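Local coordinates for protein putative glycosyl hydrolase (Parabacteroides distasonis, PDB 4QHZ) that is a putative glycosyl hydrolase of the 3-keto-disaccharide hydrolase family that binds magnesium and probably acts on sugar substrates, at residues 112-117 against 128-133. Sequence-based numbering, arbitrary orientation.
Sequences ESQSRG and EVQVLD. With MG (magnesium ion), chain I.
R116 and D133 join the loop 112-117 to the chain running out of strand 127-131. The arginine can be traced outward from its CB, which leads to a CG set anti to the backbone N (chi1 -169°), and from there the chain runs extended past the aspartate, crossing it at a slant: CG lies 4.1 Å from D133 CB, and CD touches both D133 OD2 and D133 O. NE then makes the salt bridge, 2.8 Å to D133 OD2, reaching the carboxylate from above its plane, 49° out of it. Past CZ the two nitrogens diverge. NH2 shares a water with D133 OD2, while NH1 turns back to the carbonyl of G111. With an alanine here, D133 OD2 would probably lose its charged mate and the carbonyl of G111 a donor.

The backbone repeats the link, since D133 N donates to R116 O at 3.0 Å. One residue on, G117 O receives a CA-H...O contact from L132 CA. L132 packs its two methyls against the loop: its CD1 lies 3.2 Å from R116 O and also touches S113 O, while CD2 meets Q114 NE2.

Nearer the metal, the Q114 and Q130 amides lie with planes 24° apart. Q114 OE1 comes within 2.9 Å of Q130 NE2, but the angle is too poor for a hydrogen bond; Q114 NE2 pairs with T139 and Q130 NE2 with G143. The other end of the Q130 amide binds magnesium through OE1 at 2.1 Å, beside E128 OE2 and a water; N118, S119 and Q227 complete six ligands. This is the magnesium site of a concanavalin-like β-fold, built at the edge of its five-stranded antiparallel sheet, where strand 127-131 pairs with strand 119-123.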
ATOM      1  N   GLU C 112       3.167 -31.841 -21.345  1.00 29.56           N
ATOM      2  CA  GLU C 112       4.182 -30.802 -21.300  1.00 29.96           C
ATOM      3  C   GLU C 112       3.563 -29.432 -21.129  1.00 27.43           C
ATOM      4  O   GLU C 112       2.408 -29.211 -21.479  1.00 23.87           O
ATOM      5  CB  GLU C 112       4.996 -30.805 -22.592  1.00 33.54           C
ATOM      6  CG  GLU C 112       5.893 -32.011 -22.778  1.00 37.64           C
ATOM      7  CD  GLU C 112       6.599 -31.980 -24.122  1.00 45.48           C
ATOM      8  OE1 GLU C 112       5.925 -32.213 -25.147  1.00 40.20           O
ATOM      9  OE2 GLU C 112       7.820 -31.714 -24.153  1.00 49.23           O
ATOM     10  N   SER C 113       4.369 -28.512 -20.604  1.00 27.20           N
ATOM     11  CA  SER C 113       3.996 -27.116 -20.452  1.00 25.04           C
ATOM     12  C   SER C 113       2.644 -26.995 -19.747  1.00 23.67           C
ATOM     13  O   SER C 113       2.455 -27.595 -18.687  1.00 26.07           O
ATOM     14  CB  SER C 113       4.022 -26.409 -21.819  1.00 25.88           C
ATOM     15  OG  SER C 113       3.901 -24.999 -21.667  1.00 23.71           O
ATOM     16  N   GLN C 114       1.709 -26.247 -20.326  1.00 23.19           N
ATOM     17  CA  GLN C 114       0.398 -26.023 -19.711  1.00 23.04           C
ATOM     18  C   GLN C 114      -0.527 -27.244 -19.746  1.00 24.36           C
ATOM     19  O   GLN C 114      -1.599 -27.207 -19.136  1.00 24.11           O
ATOM     20  CB  GLN C 114      -0.317 -24.845 -20.388  1.00 23.11           C
ATOM     21  CG  GLN C 114       0.412 -23.517 -20.255  1.00 22.23           C
ATOM     22  CD  GLN C 114       0.363 -22.952 -18.838  1.00 22.60           C
ATOM     23  OE1 GLN C 114      -0.712 -22.790 -18.262  1.00 23.38           O
ATOM     24  NE2 GLN C 114       1.527 -22.632 -18.282  1.00 22.14           N
ATOM     25  N   SER C 115      -0.120 -28.319 -20.424  1.00 22.37           N
ATOM     26  CA  SER C 115      -0.958 -29.513 -20.542  1.00 23.99           C
ATOM     27  C   SER C 115      -0.480 -30.662 -19.652  1.00 23.72           C
ATOM     28  O   SER C 115      -0.608 -31.825 -20.020  1.00 25.69           O
ATOM     29  CB  SER C 115      -1.006 -29.958 -22.007  1.00 25.06           C
ATOM     30  OG  SER C 115      -1.567 -28.942 -22.809  1.00 24.52           O
ATOM     31  N   ARG C 116       0.054 -30.334 -18.478  1.00 22.69           N
ATOM     32  CA  ARG C 116       0.582 -31.334 -17.566  1.00 22.58           C
ATOM     33  C   ARG C 116       0.146 -31.042 -16.132  1.00 22.00           C
ATOM     34  O   ARG C 116       0.821 -30.317 -15.404  1.00 21.18           O
ATOM     35  CB  ARG C 116       2.111 -31.381 -17.654  1.00 22.28           C
ATOM     36  CG  ARG C 116       2.747 -32.566 -16.937  1.00 22.17           C
ATOM     37  CD  ARG C 116       4.227 -32.306 -16.698  1.00 23.21           C
ATOM     38  NE  ARG C 116       4.895 -33.369 -15.950  1.00 23.68           N
ATOM     39  CZ  ARG C 116       5.362 -34.504 -16.466  1.00 23.65           C
ATOM     40  NH1 ARG C 116       5.221 -34.781 -17.754  1.00 24.05           N
ATOM     41  NH2 ARG C 116       5.969 -35.377 -15.677  1.00 23.56           N
ATOM     42  N   GLY C 117      -0.983 -31.622 -15.732  1.00 20.85           N
ATOM     43  CA  GLY C 117      -1.500 -31.425 -14.387  1.00 21.08           C
ATOM     44  C   GLY C 117      -2.022 -30.019 -14.139  1.00 20.52           C
ATOM     45  O   GLY C 117      -1.862 -29.476 -13.044  1.00 19.33           O
ATOM     46  N   GLU C 128      -7.182 -16.468 -11.052  1.00 20.46           N
ATOM     47  CA  GLU C 128      -6.596 -17.810 -10.951  1.00 21.90           C
ATOM     48  C   GLU C 128      -5.212 -17.821 -10.307  1.00 20.67           C
ATOM     49  O   GLU C 128      -4.291 -17.158 -10.780  1.00 20.51           O
ATOM     50  CB  GLU C 128      -6.479 -18.501 -12.321  1.00 22.81           C
ATOM     51  CG  GLU C 128      -6.009 -19.955 -12.199  1.00 23.49           C
ATOM     52  CD  GLU C 128      -5.823 -20.676 -13.523  1.00 25.33           C
ATOM     53  OE1 GLU C 128      -5.819 -20.015 -14.584  1.00 23.89           O
ATOM     54  OE2 GLU C 128      -5.671 -21.925 -13.496  1.00 23.42           O
ATOM     55  N   VAL C 129      -5.084 -18.597  -9.235  1.00 19.41           N
ATOM     56  CA  VAL C 129      -3.793 -19.049  -8.752  1.00 19.63           C
ATOM     57  C   VAL C 129      -3.518 -20.364  -9.465  1.00 19.79           C
ATOM     58  O   VAL C 129      -4.219 -21.352  -9.246  1.00 19.96           O
ATOM     59  CB  VAL C 129      -3.768 -19.261  -7.227  1.00 20.17           C
ATOM     60  CG1 VAL C 129      -2.374 -19.686  -6.771  1.00 20.31           C
ATOM     61  CG2 VAL C 129      -4.206 -17.995  -6.502  1.00 21.44           C
ATOM     62  N   GLN C 130      -2.508 -20.368 -10.329  1.00 20.70           N
ATOM     63  CA  GLN C 130      -2.244 -21.506 -11.202  1.00 21.48           C
ATOM     64  C   GLN C 130      -1.830 -22.749 -10.419  1.00 20.79           C
ATOM     65  O   GLN C 130      -1.063 -22.671  -9.461  1.00 21.25           O
ATOM     66  CB  GLN C 130      -1.163 -21.153 -12.229  1.00 21.36           C
ATOM     67  CG  GLN C 130      -0.729 -22.287 -13.155  1.00 22.92           C
ATOM     68  CD  GLN C 130      -1.790 -22.680 -14.179  1.00 25.38           C
ATOM     69  OE1 GLN C 130      -2.917 -23.034 -13.823  1.00 23.63           O
ATOM     70  NE2 GLN C 130      -1.430 -22.620 -15.463  1.00 24.09           N
ATOM     71  N   VAL C 131      -2.378 -23.884 -10.840  1.00 20.65           N
ATOM     72  CA  VAL C 131      -1.930 -25.190 -10.405  1.00 21.89           C
ATOM     73  C   VAL C 131      -1.435 -25.941 -11.639  1.00 22.64           C
ATOM     74  O   VAL C 131      -2.113 -25.981 -12.666  1.00 23.00           O
ATOM     75  CB  VAL C 131      -3.062 -25.965  -9.708  1.00 22.11           C
ATOM     76  CG1 VAL C 131      -2.702 -27.440  -9.544  1.00 21.92           C
ATOM     77  CG2 VAL C 131      -3.368 -25.323  -8.364  1.00 21.94           C
ATOM     78  N   LEU C 132      -0.236 -26.509 -11.542  1.00 24.38           N
ATOM     79  CA  LEU C 132       0.415 -27.156 -12.678  1.00 24.57           C
ATOM     80  C   LEU C 132       1.572 -28.009 -12.187  1.00 25.90           C
ATOM     81  O   LEU C 132       2.202 -27.683 -11.173  1.00 26.24           O
ATOM     82  CB  LEU C 132       0.928 -26.105 -13.659  1.00 23.21           C
ATOM     83  CG  LEU C 132       1.408 -26.550 -15.037  1.00 23.79           C
ATOM     84  CD1 LEU C 132       0.277 -27.166 -15.852  1.00 24.39           C
ATOM     85  CD2 LEU C 132       2.005 -25.363 -15.775  1.00 23.42           C
ATOM     86  N   ASP C 133       1.857 -29.105 -12.887  1.00 23.88           N
ATOM     87  CA  ASP C 133       3.054 -29.871 -12.582  1.00 24.36           C
ATOM     88  C   ASP C 133       4.267 -29.211 -13.222  1.00 23.79           C
ATOM     89  O   ASP C 133       4.542 -29.418 -14.404  1.00 23.67           O
ATOM     90  CB  ASP C 133       2.962 -31.322 -13.052  1.00 23.56           C
ATOM     91  CG  ASP C 133       4.180 -32.133 -12.632  1.00 23.89           C
ATOM     92  OD1 ASP C 133       4.916 -31.676 -11.736  1.00 23.55           O
ATOM     93  OD2 ASP C 133       4.407 -33.224 -13.194  1.00 24.57           O
TER
HETATM   94 MG    MG I 302      -4.804 -23.621 -14.659  1.00 15.65          MG
HETATM   95  O   HOH W   1       6.927 -34.020 -13.071  1.00 22.21           O
HETATM   96  O   HOH W   2      -4.663 -22.304 -16.103  1.00 21.33           O